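Local atomic coordinates of EDD domain protein, DegV family (Ruminococcus gnavus, PDB entry 3JR7), a protein that is of unknown biochemical function but, like other members of the DegV family, probably binds a lipid such as a fatty acid. Residues I25-G30 / V45-Q50; E86-S91 / N113-G118; E66-I71 / I284-A289; C29-P34 / V279-I284; A106-S111 / G215-K220. One frame throughout, in Å; residues are numbered along the deposited sequence.

Contact 1: residues I25-G30 / V45-Q50; sequences IVDSCG and VALGIQ
Val26 to Ser28 and Val45 to Leu47 run side by side in the first beta-alpha-beta unit of the DegV fold, in which helix 34-39 connects the parallel strands 22-27 and 42-51. Asp27 pairs with Val45 in a parallel bridge. Val45 N gives a hydrogen bond of 3.0 Å to Val26 O, with the donor tilted 33° out of the carbonyl plane. Past the bridge the strand 22-27 ends in a type I turn from Asp27 to Gly30, and the Ser28 side chain adds a bond of its own. The hydroxyl of Ser28 is turned back between its own backbone N and carbonyl carbon (chi1 64°), where OG receives Leu47 N at 3.1 Å in a nearly straight bond, 175° at the hydrogen. The same oxygen is hydrogen-bonded to Asp58, which also accepts from the backbone of helix 283-289. Leu47 sends CD1 across the turn, 3.6 Å from Asp27 CB and close to Ser28 OG. Before the bridge, the methyls Ile25 CG2 and Val45 CG2 press together at 3.4 Å, tighter than usual for two carbons, and both side chains touch Ser91 of helix 85-92. Asp27 directs its carboxylate elsewhere: OD2 bonds to Ser111 OG and Leu104 N, while OD1 takes a weak bond from Cys29 N at 3.3 Å. Leu47 also lines the pocket occupied by a polyether, probably from the crystallisation liquor. With one serine oxygen shared between the Leu47 amide and Asp58, the turn is tied to a residue of the pocket, while aliphatic carbon closes the other end of the contact.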
# COMPACT_ATOMS: atom_id res chain seq x y z
N ILE A 25 -2.60 12.60 4.02
CA ILE A 25 -3.49 12.15 2.97
C ILE A 25 -2.87 10.89 2.34
O ILE A 25 -1.72 10.89 1.97
CB ILE A 25 -3.62 13.21 1.88
CG1 ILE A 25 -4.16 14.54 2.48
CG2 ILE A 25 -4.50 12.69 0.72
CD1 ILE A 25 -3.97 15.70 1.57
N VAL A 26 -3.65 9.85 2.20
CA VAL A 26 -3.20 8.57 1.67
C VAL A 26 -4.16 8.16 0.59
O VAL A 26 -5.39 8.25 0.79
CB VAL A 26 -3.18 7.52 2.79
CG1 VAL A 26 -2.58 6.19 2.27
CG2 VAL A 26 -2.39 8.05 3.99
N ASP A 27 -3.67 7.71 -0.58
CA ASP A 27 -4.61 7.21 -1.56
C ASP A 27 -5.24 5.92 -1.03
O ASP A 27 -4.75 5.32 -0.08
CB ASP A 27 -4.03 7.07 -2.98
CG ASP A 27 -2.99 5.96 -3.13
OD1 ASP A 27 -3.06 4.90 -2.45
OD2 ASP A 27 -2.13 6.13 -4.01
N SER A 28 -6.37 5.52 -1.61
CA SER A 28 -7.25 4.54 -0.94
C SER A 28 -6.63 3.13 -0.93
O SER A 28 -7.04 2.28 -0.20
CB SER A 28 -8.62 4.52 -1.61
OG SER A 28 -8.51 4.08 -2.92
N CYS A 29 -5.59 2.93 -1.72
CA CYS A 29 -4.89 1.64 -1.68
C CYS A 29 -4.31 1.37 -0.30
O CYS A 29 -4.34 0.24 0.20
CB CYS A 29 -3.81 1.57 -2.77
SG CYS A 29 -3.08 -0.07 -2.87
N GLY A 30 -3.85 2.43 0.36
CA GLY A 30 -3.23 2.30 1.65
C GLY A 30 -4.25 2.09 2.73
O GLY A 30 -5.03 3.02 2.99
N VAL A 45 -7.88 9.67 -0.15
CA VAL A 45 -8.32 10.12 -1.46
C VAL A 45 -8.56 8.88 -2.29
O VAL A 45 -7.64 8.05 -2.49
CB VAL A 45 -7.29 11.09 -2.11
CG1 VAL A 45 -7.63 11.40 -3.54
CG2 VAL A 45 -7.26 12.38 -1.30
N ALA A 46 -9.80 8.72 -2.76
CA ALA A 46 -10.27 7.47 -3.35
C ALA A 46 -9.86 7.30 -4.79
O ALA A 46 -9.91 8.26 -5.59
CB ALA A 46 -11.81 7.36 -3.22
N LEU A 47 -9.42 6.08 -5.11
CA LEU A 47 -9.30 5.66 -6.49
C LEU A 47 -10.62 5.14 -7.02
O LEU A 47 -11.56 4.92 -6.24
CB LEU A 47 -8.24 4.56 -6.63
CG LEU A 47 -6.79 5.02 -6.66
CD1 LEU A 47 -6.20 5.22 -5.24
CD2 LEU A 47 -5.95 4.06 -7.52
N GLY A 48 -10.70 4.94 -8.33
CA GLY A 48 -11.88 4.32 -8.97
C GLY A 48 -11.66 2.86 -9.32
O GLY A 48 -10.54 2.46 -9.59
N ILE A 49 -12.74 2.07 -9.32
CA ILE A 49 -12.67 0.67 -9.75
C ILE A 49 -13.77 0.48 -10.77
O ILE A 49 -14.87 0.92 -10.55
CB ILE A 49 -12.87 -0.33 -8.60
CG1 ILE A 49 -11.72 -0.26 -7.60
CG2 ILE A 49 -13.04 -1.81 -9.12
CD1 ILE A 49 -12.17 -0.66 -6.19
N GLN A 50 -13.43 -0.16 -11.87
CA GLN A 50 -14.35 -0.42 -12.98
C GLN A 50 -14.36 -1.91 -13.35
O GLN A 50 -13.33 -2.47 -13.73
CB GLN A 50 -13.93 0.44 -14.18
CG GLN A 50 -13.85 1.95 -13.80
CD GLN A 50 -12.44 2.44 -13.36
OE1 GLN A 50 -11.42 1.97 -13.87
NE2 GLN A 50 -12.40 3.42 -12.46

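Contact 2: residues E86-S91 / N113-G118; sequences ERYMES and NSAVLG
One face of the Tyr88 ring is covered by Ala115, whose CB stands 3.7 Å above the ring centre and only 5° off the normal, a nearly axial CH-pi contact. Ala115 N and CA lie over the CD2 side of the same face, with N 3.5 Å from CD2. At the edge, in the ring plane, sits Ser114 OG, 3.6 Å from Tyr88 CD2; its hydrogen bond goes to Pro83 O. The ring reaches this place with CG anti to the carbonyl carbon (chi1 -86°), and its hydroxyl is hydrogen-bonded to Ser111 OG at the start of the second helix. Segments 86-91 and 113-118 of helices 85-92 and 111-126 cross at -55°, their axes 7.7 Å apart at closest approach. Gly118 makes such closeness possible, because a beta carbon there would clash with Tyr88 CB. Replacing Tyr88 with an alanine would probably open a gap over Ala115 and leave the Ser111 hydroxyl without its phenolic mate. The next residue, Met89 (present as selenomethionine), runs past the glycine, CB 3.6 Å from Gly118 O, and continues toward Leu121 and Tyr122. Beneath both helices, Tyr88 and Ala115 each rest on Val101 and Thr103 of strand 98-103.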
# COMPACT_ATOMS: atom_id res chain seq x y z
N GLU A 86 -7.41 17.29 -9.19
CA GLU A 86 -8.32 18.23 -8.56
C GLU A 86 -8.77 17.72 -7.22
O GLU A 86 -8.89 18.50 -6.29
CB GLU A 86 -9.53 18.49 -9.46
CG GLU A 86 -9.12 19.29 -10.73
CD GLU A 86 -8.37 18.44 -11.80
OE1 GLU A 86 -8.54 17.19 -11.84
OE2 GLU A 86 -7.65 19.07 -12.64
N ARG A 87 -9.00 16.41 -7.11
CA ARG A 87 -9.32 15.84 -5.83
C ARG A 87 -8.17 15.99 -4.84
O ARG A 87 -8.40 16.20 -3.66
CB ARG A 87 -9.65 14.36 -5.94
CG ARG A 87 -10.82 13.96 -5.06
CD ARG A 87 -12.08 13.70 -5.93
NE ARG A 87 -11.63 13.01 -7.14
CZ ARG A 87 -11.09 11.78 -7.18
NH1 ARG A 87 -10.97 11.03 -6.05
NH2 ARG A 87 -10.67 11.31 -8.37
N TYR A 88 -6.94 15.81 -5.30
CA TYR A 88 -5.81 15.96 -4.39
C TYR A 88 -5.71 17.41 -3.93
O TYR A 88 -5.54 17.71 -2.74
CB TYR A 88 -4.52 15.51 -5.05
CG TYR A 88 -4.23 14.03 -4.93
CD1 TYR A 88 -3.89 13.47 -3.70
CD2 TYR A 88 -4.16 13.22 -6.08
CE1 TYR A 88 -3.59 12.17 -3.59
CE2 TYR A 88 -3.79 11.88 -5.97
CZ TYR A 88 -3.53 11.38 -4.71
OH TYR A 88 -3.17 10.08 -4.57
N MSE A 89 -5.85 18.33 -4.90
CA MSE A 89 -5.81 19.76 -4.56
C MSE A 89 -6.81 20.12 -3.47
O MSE A 89 -6.47 20.81 -2.51
CB MSE A 89 -6.05 20.65 -5.79
CG MSE A 89 -5.88 22.14 -5.46
SE MSE A 89 -6.60 23.30 -6.85
CE MSE A 89 -8.45 23.29 -6.20
N GLU A 90 -8.03 19.66 -3.62
CA GLU A 90 -9.07 19.96 -2.64
C GLU A 90 -8.72 19.39 -1.26
O GLU A 90 -9.01 20.02 -0.24
CB GLU A 90 -10.43 19.43 -3.13
CG GLU A 90 -10.94 20.17 -4.38
CD GLU A 90 -12.08 19.45 -5.14
OE1 GLU A 90 -12.64 18.45 -4.61
OE2 GLU A 90 -12.42 19.89 -6.28
N SER A 91 -8.08 18.22 -1.21
CA SER A 91 -7.67 17.64 0.08
C SER A 91 -6.55 18.44 0.74
O SER A 91 -6.39 18.39 1.96
CB SER A 91 -7.25 16.19 -0.08
OG SER A 91 -5.93 16.06 -0.66
N ASN A 113 1.93 10.98 -9.63
CA ASN A 113 1.94 12.15 -10.54
C ASN A 113 0.74 13.11 -10.39
O ASN A 113 0.85 14.37 -10.47
CB ASN A 113 2.06 11.65 -11.97
CG ASN A 113 3.46 11.18 -12.29
OD1 ASN A 113 4.42 11.43 -11.55
ND2 ASN A 113 3.59 10.51 -13.42
N SER A 114 -0.42 12.51 -10.13
CA SER A 114 -1.62 13.25 -9.88
C SER A 114 -1.55 14.12 -8.62
O SER A 114 -1.93 15.29 -8.66
CB SER A 114 -2.76 12.29 -9.78
OG SER A 114 -3.93 12.98 -9.63
N ALA A 115 -1.04 13.53 -7.54
CA ALA A 115 -0.81 14.22 -6.28
C ALA A 115 0.15 15.42 -6.46
O ALA A 115 -0.09 16.49 -5.91
CB ALA A 115 -0.26 13.25 -5.23
N VAL A 116 1.22 15.21 -7.24
CA VAL A 116 2.18 16.27 -7.56
C VAL A 116 1.54 17.41 -8.37
O VAL A 116 1.73 18.61 -8.07
CB VAL A 116 3.45 15.68 -8.25
CG1 VAL A 116 4.41 16.84 -8.83
CG2 VAL A 116 4.21 14.78 -7.28
N LEU A 117 0.77 17.06 -9.38
CA LEU A 117 0.09 18.05 -10.20
C LEU A 117 -0.94 18.78 -9.32
O LEU A 117 -1.14 20.00 -9.45
CB LEU A 117 -0.57 17.33 -11.41
CG LEU A 117 -1.02 18.14 -12.58
CD1 LEU A 117 0.18 18.97 -13.12
CD2 LEU A 117 -1.57 17.15 -13.65
N GLY A 118 -1.61 18.06 -8.42
CA GLY A 118 -2.52 18.68 -7.49
C GLY A 118 -1.85 19.77 -6.65
O GLY A 118 -2.46 20.80 -6.34

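Contact 3: residues E66-I71 / I284-A289; sequences ELLLKI and ISTVYA
Thr286 CG2 meets two leucines of the facing helix: Leu67 CD2 and Leu68 CD2 each approach this methyl to 3.6 Å. Leu67 and Thr286 reach toward each other tip to tip, whereas Leu68 crosses the threonine at about a right angle. The second branch of Leu67 works one residue farther on, where CD1 lies 4.0 Å from Val287 CG2, these two side chains again crossing nearly perpendicularly. Ile71, one turn beyond Leu67, extends CD1 to 4.2 Å from Val287 CA, so its tip settles against the main chain. In Thr286, OG1 lies beside the backbone N (chi1 -67°), which leaves CG2 anti to that N and facing the leucines. There the hydroxyl is bonded to Thr281 OG1 and to Ser282 O in the preceding turn, and its rotation is thereby fixed. Farther out, Trp56 of strand 54-57 and Ile51 of strand 42-51 back Leu67, while Leu68 also touches Cys254 and Asn255. Val287 continues the apolar layer to Ala78 and Thr185. The axes of segments 66-71 and 284-289 run in roughly the same direction, 32° apart, and come within 10.3 Å of each other. The other side of helix 283-289 carries Ser285 and Tyr288 of the polyether pocket. No hydrogen bond joins the two segments, and Thr286 divides its roles: its methyl supplies the apolar contact while its hydroxyl is satisfied within its own helix and the turn leading into it.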
# COMPACT_ATOMS: atom_id res chain seq x y z
N GLU A 66 -18.82 -7.80 -1.50
CA GLU A 66 -19.46 -7.40 -2.76
C GLU A 66 -18.45 -7.25 -3.89
O GLU A 66 -18.68 -7.57 -5.06
CB GLU A 66 -20.24 -6.10 -2.54
CG GLU A 66 -20.85 -5.57 -3.83
CD GLU A 66 -21.68 -4.31 -3.65
OE1 GLU A 66 -21.32 -3.45 -2.80
OE2 GLU A 66 -22.67 -4.17 -4.42
N LEU A 67 -17.30 -6.71 -3.57
CA LEU A 67 -16.29 -6.54 -4.61
C LEU A 67 -15.74 -7.88 -5.07
O LEU A 67 -15.60 -8.12 -6.25
CB LEU A 67 -15.15 -5.64 -4.04
CG LEU A 67 -13.88 -5.47 -4.89
CD1 LEU A 67 -14.16 -4.89 -6.27
CD2 LEU A 67 -12.92 -4.55 -4.07
N LEU A 68 -15.42 -8.77 -4.15
CA LEU A 68 -14.90 -10.09 -4.52
C LEU A 68 -15.91 -10.86 -5.36
O LEU A 68 -15.54 -11.57 -6.28
CB LEU A 68 -14.55 -10.89 -3.26
CG LEU A 68 -13.24 -10.50 -2.55
CD1 LEU A 68 -13.05 -11.21 -1.17
CD2 LEU A 68 -12.01 -10.72 -3.48
N LEU A 69 -17.20 -10.75 -5.01
CA LEU A 69 -18.25 -11.46 -5.78
C LEU A 69 -18.38 -10.88 -7.19
O LEU A 69 -18.51 -11.62 -8.17
CB LEU A 69 -19.60 -11.38 -5.05
CG LEU A 69 -19.72 -12.30 -3.82
CD1 LEU A 69 -20.91 -11.90 -3.03
CD2 LEU A 69 -19.78 -13.82 -4.20
N LYS A 70 -18.30 -9.55 -7.31
CA LYS A 70 -18.32 -8.96 -8.64
C LYS A 70 -17.12 -9.39 -9.48
O LYS A 70 -17.25 -9.71 -10.68
CB LYS A 70 -18.41 -7.42 -8.53
CG LYS A 70 -18.50 -6.73 -9.87
CD LYS A 70 -19.76 -7.14 -10.66
CE LYS A 70 -20.03 -6.19 -11.82
NZ LYS A 70 -21.36 -6.46 -12.45
N ILE A 71 -15.93 -9.40 -8.87
CA ILE A 71 -14.74 -9.93 -9.57
C ILE A 71 -14.95 -11.38 -10.02
O ILE A 71 -14.58 -11.79 -11.13
CB ILE A 71 -13.46 -9.85 -8.68
CG1 ILE A 71 -13.05 -8.37 -8.41
CG2 ILE A 71 -12.31 -10.68 -9.32
CD1 ILE A 71 -12.09 -8.22 -7.20
N ILE A 284 -8.63 -1.21 -3.72
CA ILE A 284 -7.59 -1.38 -4.76
C ILE A 284 -6.70 -2.60 -4.46
O ILE A 284 -6.39 -3.38 -5.35
CB ILE A 284 -6.76 -0.11 -4.90
CG1 ILE A 284 -7.65 1.03 -5.42
CG2 ILE A 284 -5.56 -0.34 -5.84
CD1 ILE A 284 -8.18 0.83 -6.85
N SER A 285 -6.35 -2.78 -3.20
CA SER A 285 -5.54 -3.92 -2.79
C SER A 285 -6.26 -5.25 -3.10
O SER A 285 -5.65 -6.20 -3.60
CB SER A 285 -5.17 -3.81 -1.31
OG SER A 285 -4.23 -2.73 -1.06
N THR A 286 -7.56 -5.30 -2.80
CA THR A 286 -8.38 -6.46 -3.15
C THR A 286 -8.39 -6.74 -4.64
O THR A 286 -8.18 -7.88 -5.07
CB THR A 286 -9.78 -6.27 -2.63
OG1 THR A 286 -9.73 -6.30 -1.19
CG2 THR A 286 -10.72 -7.32 -3.20
N VAL A 287 -8.59 -5.69 -5.45
CA VAL A 287 -8.64 -5.88 -6.89
C VAL A 287 -7.36 -6.52 -7.44
O VAL A 287 -7.42 -7.42 -8.28
CB VAL A 287 -8.91 -4.54 -7.60
CG1 VAL A 287 -8.66 -4.66 -9.10
CG2 VAL A 287 -10.37 -4.04 -7.30
N TYR A 288 -6.19 -6.07 -6.98
CA TYR A 288 -4.92 -6.58 -7.49
C TYR A 288 -4.39 -7.80 -6.72
O TYR A 288 -3.70 -8.64 -7.31
CB TYR A 288 -3.89 -5.44 -7.58
CG TYR A 288 -4.25 -4.49 -8.72
CD1 TYR A 288 -3.98 -4.84 -10.04
CD2 TYR A 288 -4.95 -3.34 -8.50
CE1 TYR A 288 -4.30 -4.02 -11.08
CE2 TYR A 288 -5.32 -2.48 -9.58
CZ TYR A 288 -4.99 -2.84 -10.85
OH TYR A 288 -5.34 -2.07 -11.95
N ALA A 289 -4.70 -7.93 -5.44
CA ALA A 289 -4.22 -9.09 -4.67
C ALA A 289 -5.07 -10.33 -4.92
O ALA A 289 -4.57 -11.48 -4.91
CB ALA A 289 -4.17 -8.76 -3.18

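Contact 4: residues C29-P34 / V279-I284; sequences CGEFTP and VDTSGI
Glu31 and Ser282 are joined by a nearly straight hydrogen bond, 2.8 Å from Ser282 N to Glu31 OE2 and 172° at the hydrogen. The carboxylate oxygen uses its anti lone pair, the one away from OE1. A second bond runs beside it from Ser282 OG to Cys29 O, 2.9 Å long, with the hydroxyl tilted from the carbonyl plane. Ser282 is also the N-cap of helix 283-289, where OG accepts from Ser285 N; its hydroxyl thus passes a bond from the helix end to the loop. Both oxygens of Glu31 have further partners, OE2 in Ser285 OG and OE1 in Ser140 OG. These polar partners, beside a helix N terminus, would be expected to stabilise the negative charge of a buried carboxylate. The glutamate chain is bent at chi2 (73°), which carries CG past Asp280 O at 3.2 Å and swings the carboxylate over to the serine amide. Packing flanks the polar centre. Glu31 CB rests 3.9 Å from Val279 CG2, and the other valine branch, CG1, lies 4.0 Å from Thr33 CG2 as the two side chains cross at a slant. At the far end, Cys29 SG meets Ile284 CG2 at 3.9 Å. In the loop between strand 22-27 and helix 34-39, residues 29-33 run roughly antiparallel to 279-284 (160°). Strand 275-280, an outermost strand of the second sheet, is thereby joined to the first, with Val141 of helix 141-155 packed against both Glu31 and Val279.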
# COMPACT_ATOMS: atom_id res chain seq x y z
N CYS A 29 -5.59 2.93 -1.72
CA CYS A 29 -4.89 1.64 -1.68
C CYS A 29 -4.31 1.37 -0.30
O CYS A 29 -4.34 0.24 0.20
CB CYS A 29 -3.81 1.57 -2.77
SG CYS A 29 -3.08 -0.07 -2.87
N GLY A 30 -3.85 2.43 0.36
CA GLY A 30 -3.23 2.30 1.65
C GLY A 30 -4.25 2.09 2.73
O GLY A 30 -5.03 3.02 2.99
N GLU A 31 -4.23 0.92 3.39
CA GLU A 31 -5.25 0.60 4.39
C GLU A 31 -5.09 1.45 5.64
O GLU A 31 -4.00 1.79 5.97
CB GLU A 31 -5.19 -0.90 4.80
CG GLU A 31 -5.58 -1.91 3.75
CD GLU A 31 -4.56 -2.10 2.64
OE1 GLU A 31 -3.36 -1.73 2.83
OE2 GLU A 31 -4.97 -2.63 1.59
N PHE A 32 -6.18 1.79 6.34
CA PHE A 32 -6.11 2.38 7.70
C PHE A 32 -6.49 1.36 8.74
O PHE A 32 -7.48 0.66 8.55
CB PHE A 32 -7.06 3.57 7.90
CG PHE A 32 -6.69 4.82 7.12
CD1 PHE A 32 -5.48 4.94 6.44
CD2 PHE A 32 -7.58 5.88 7.07
CE1 PHE A 32 -5.18 6.09 5.72
CE2 PHE A 32 -7.29 7.02 6.40
CZ PHE A 32 -6.08 7.13 5.69
N THR A 33 -5.75 1.30 9.83
CA THR A 33 -6.16 0.53 10.98
C THR A 33 -7.30 1.26 11.71
O THR A 33 -7.53 2.44 11.45
CB THR A 33 -5.01 0.36 11.98
OG1 THR A 33 -4.54 1.65 12.40
CG2 THR A 33 -3.90 -0.45 11.37
N PRO A 34 -8.01 0.55 12.62
CA PRO A 34 -9.06 1.21 13.41
C PRO A 34 -8.55 2.46 14.11
O PRO A 34 -9.19 3.51 14.11
CB PRO A 34 -9.43 0.15 14.46
CG PRO A 34 -9.11 -1.17 13.81
CD PRO A 34 -7.90 -0.89 12.91
N VAL A 279 -4.22 -6.32 8.63
CA VAL A 279 -5.40 -5.61 8.12
C VAL A 279 -6.00 -6.30 6.93
O VAL A 279 -5.30 -7.02 6.20
CB VAL A 279 -5.11 -4.17 7.65
CG1 VAL A 279 -4.88 -3.34 8.80
CG2 VAL A 279 -3.93 -4.12 6.61
N ASP A 280 -7.29 -6.04 6.72
CA ASP A 280 -7.99 -6.46 5.53
C ASP A 280 -7.60 -5.55 4.41
O ASP A 280 -7.44 -4.34 4.60
CB ASP A 280 -9.51 -6.38 5.70
CG ASP A 280 -10.01 -7.40 6.72
OD1 ASP A 280 -10.05 -8.58 6.38
OD2 ASP A 280 -10.27 -7.01 7.87
N THR A 281 -7.45 -6.12 3.23
CA THR A 281 -7.07 -5.34 2.06
C THR A 281 -8.14 -4.27 1.68
O THR A 281 -9.36 -4.51 1.75
CB THR A 281 -6.83 -6.21 0.85
OG1 THR A 281 -7.88 -7.17 0.74
CG2 THR A 281 -5.49 -6.93 0.93
N SER A 282 -7.67 -3.11 1.25
CA SER A 282 -8.53 -2.03 0.71
C SER A 282 -9.14 -2.48 -0.62
O SER A 282 -8.81 -3.53 -1.14
CB SER A 282 -7.67 -0.81 0.44
OG SER A 282 -6.80 -1.08 -0.69
N GLY A 283 -10.03 -1.66 -1.19
CA GLY A 283 -10.61 -1.95 -2.50
C GLY A 283 -9.56 -2.16 -3.58
O GLY A 283 -9.59 -3.17 -4.32
N ILE A 284 -8.63 -1.21 -3.72
CA ILE A 284 -7.59 -1.38 -4.76
C ILE A 284 -6.70 -2.60 -4.46
O ILE A 284 -6.39 -3.38 -5.35
CB ILE A 284 -6.76 -0.11 -4.90
CG1 ILE A 284 -7.65 1.03 -5.42
CG2 ILE A 284 -5.56 -0.34 -5.84
CD1 ILE A 284 -8.18 0.83 -6.85

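Contact 5: residues A106-S111 / G215-K220; sequences AELSGS and GTICQK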
# COMPACT_ATOMS: atom_id res chain seq x y z
N ALA A 106 4.97 5.14 -7.93
CA ALA A 106 4.86 5.87 -9.20
C ALA A 106 5.03 4.93 -10.37
O ALA A 106 4.60 5.23 -11.47
CB ALA A 106 5.87 7.03 -9.27
N GLU A 107 5.65 3.78 -10.18
CA GLU A 107 5.80 2.86 -11.31
C GLU A 107 4.61 1.94 -11.52
O GLU A 107 4.60 1.17 -12.49
CB GLU A 107 7.00 1.97 -11.08
CG GLU A 107 8.24 2.68 -10.90
CD GLU A 107 8.74 3.22 -12.19
OE1 GLU A 107 8.74 2.47 -13.20
OE2 GLU A 107 9.10 4.39 -12.17
N LEU A 108 3.64 1.97 -10.60
CA LEU A 108 2.45 1.12 -10.73
C LEU A 108 1.16 1.89 -11.00
O LEU A 108 0.14 1.29 -11.29
CB LEU A 108 2.31 0.28 -9.46
CG LEU A 108 3.50 -0.61 -9.08
CD1 LEU A 108 3.31 -1.23 -7.68
CD2 LEU A 108 3.74 -1.69 -10.15
N SER A 109 1.18 3.21 -10.89
CA SER A 109 -0.06 4.00 -10.85
C SER A 109 0.26 5.46 -11.15
O SER A 109 1.31 5.93 -10.79
CB SER A 109 -0.67 3.93 -9.44
OG SER A 109 -1.79 4.80 -9.29
N GLY A 110 -0.68 6.18 -11.73
CA GLY A 110 -0.56 7.63 -11.90
C GLY A 110 -0.93 8.43 -10.64
O GLY A 110 -0.95 9.69 -10.68
N SER A 111 -1.13 7.75 -9.51
CA SER A 111 -1.57 8.42 -8.27
C SER A 111 -0.51 9.44 -7.82
O SER A 111 -0.86 10.59 -7.53
CB SER A 111 -1.88 7.39 -7.15
OG SER A 111 -2.39 8.03 -5.99
N GLY A 215 10.41 0.65 -6.98
CA GLY A 215 8.92 0.55 -6.88
C GLY A 215 8.27 -0.27 -7.98
O GLY A 215 7.07 -0.09 -8.24
N THR A 216 9.04 -1.11 -8.67
CA THR A 216 8.46 -2.06 -9.61
C THR A 216 8.31 -3.41 -8.88
O THR A 216 8.78 -3.59 -7.75
CB THR A 216 9.30 -2.24 -10.91
OG1 THR A 216 10.61 -2.69 -10.57
CG2 THR A 216 9.38 -0.93 -11.77
N ILE A 217 7.65 -4.37 -9.53
CA ILE A 217 7.47 -5.69 -8.98
C ILE A 217 8.48 -6.66 -9.59
O ILE A 217 8.72 -6.63 -10.80
CB ILE A 217 6.03 -6.19 -9.24
CG1 ILE A 217 5.03 -5.23 -8.56
CG2 ILE A 217 5.86 -7.67 -8.74
CD1 ILE A 217 3.57 -5.42 -8.90
N CYS A 218 9.06 -7.52 -8.78
CA CYS A 218 9.91 -8.61 -9.30
C CYS A 218 9.53 -9.94 -8.62
O CYS A 218 8.81 -9.98 -7.62
CB CYS A 218 11.39 -8.32 -9.06
SG CYS A 218 11.89 -8.22 -7.26
N GLN A 219 10.02 -11.03 -9.19
CA GLN A 219 9.91 -12.33 -8.55
C GLN A 219 11.16 -12.61 -7.70
O GLN A 219 12.29 -12.50 -8.16
CB GLN A 219 9.71 -13.38 -9.61
CG GLN A 219 9.49 -14.74 -9.00
CD GLN A 219 8.99 -15.75 -9.97
OE1 GLN A 219 9.35 -16.90 -9.88
NE2 GLN A 219 8.17 -15.35 -10.89
N LYS A 220 10.95 -12.92 -6.44
CA LYS A 220 12.01 -13.22 -5.50
C LYS A 220 12.26 -14.71 -5.36
O LYS A 220 13.36 -15.10 -5.01
CB LYS A 220 11.60 -12.72 -4.11
CG LYS A 220 11.18 -11.25 -4.06
CD LYS A 220 12.34 -10.36 -4.34
CE LYS A 220 13.20 -10.14 -3.11
NZ LYS A 220 14.45 -9.34 -3.46
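Leu108 and Ile217 cross at about a right angle, with Leu108 CD2 3.9 Å from Ile217 CD1. The leucine CG is anti to its carbonyl carbon (chi1 -57°), which turns the branched end toward the strand 217-224 and sets CG 3.7 Å from Gly215 O. Glu107 and Thr216 are oriented otherwise: their side chains lie alongside and point the same way, Thr216 CG2 resting against the aliphatic part of the glutamate and 3.7 Å from OE1. Thr216 directs its hydroxyl to Thr212 instead. Between the two pairs sits the carbonyl of Gly215, whose O is 3.5 Å from Glu107 CB and hydrogen-bonded to Ser105 OG. Gly215 has a positive phi of 90°, and a beta carbon there would be jammed against the preceding carbonyl. Changing Leu108 to an alanine would probably uncover Ile217 CD1 and open a gap beside the Gly215 carbonyl. Beyond the leucine, Ser109 OG accepts Ser111 N at 3.0 Å in an ST turn leading into helix 111-126, and also bonds to a bound polyether, probably from the crystallisation liquor. Loop 106-111 and segment 215-220 both contribute to the ligand pocket, consistent with a lipid-binding cavity as in other DegV proteins.

How the contacts relate
From the N terminus, contact 1 closes first, a short loop holding helix 34-39 between two parallel strands of the first sheet. Contact 4 starts from the same turn, sharing Cys29 and Gly30, but closes only near the C terminus, on strand 275-280 and helix 283-289. Contact 3 opens at helix 64-73 and ends on that same helix, crossing contact 4 and sharing Ile284. Contacts 2 and 5 lie within the long spans of both; they cross each other, contact 2 pairing helices beside the first sheet and contact 5 reaching strand 217-224 of the second. Ser111 of contact 5 meets Asp27 of contact 1 and Tyr88 of contact 2.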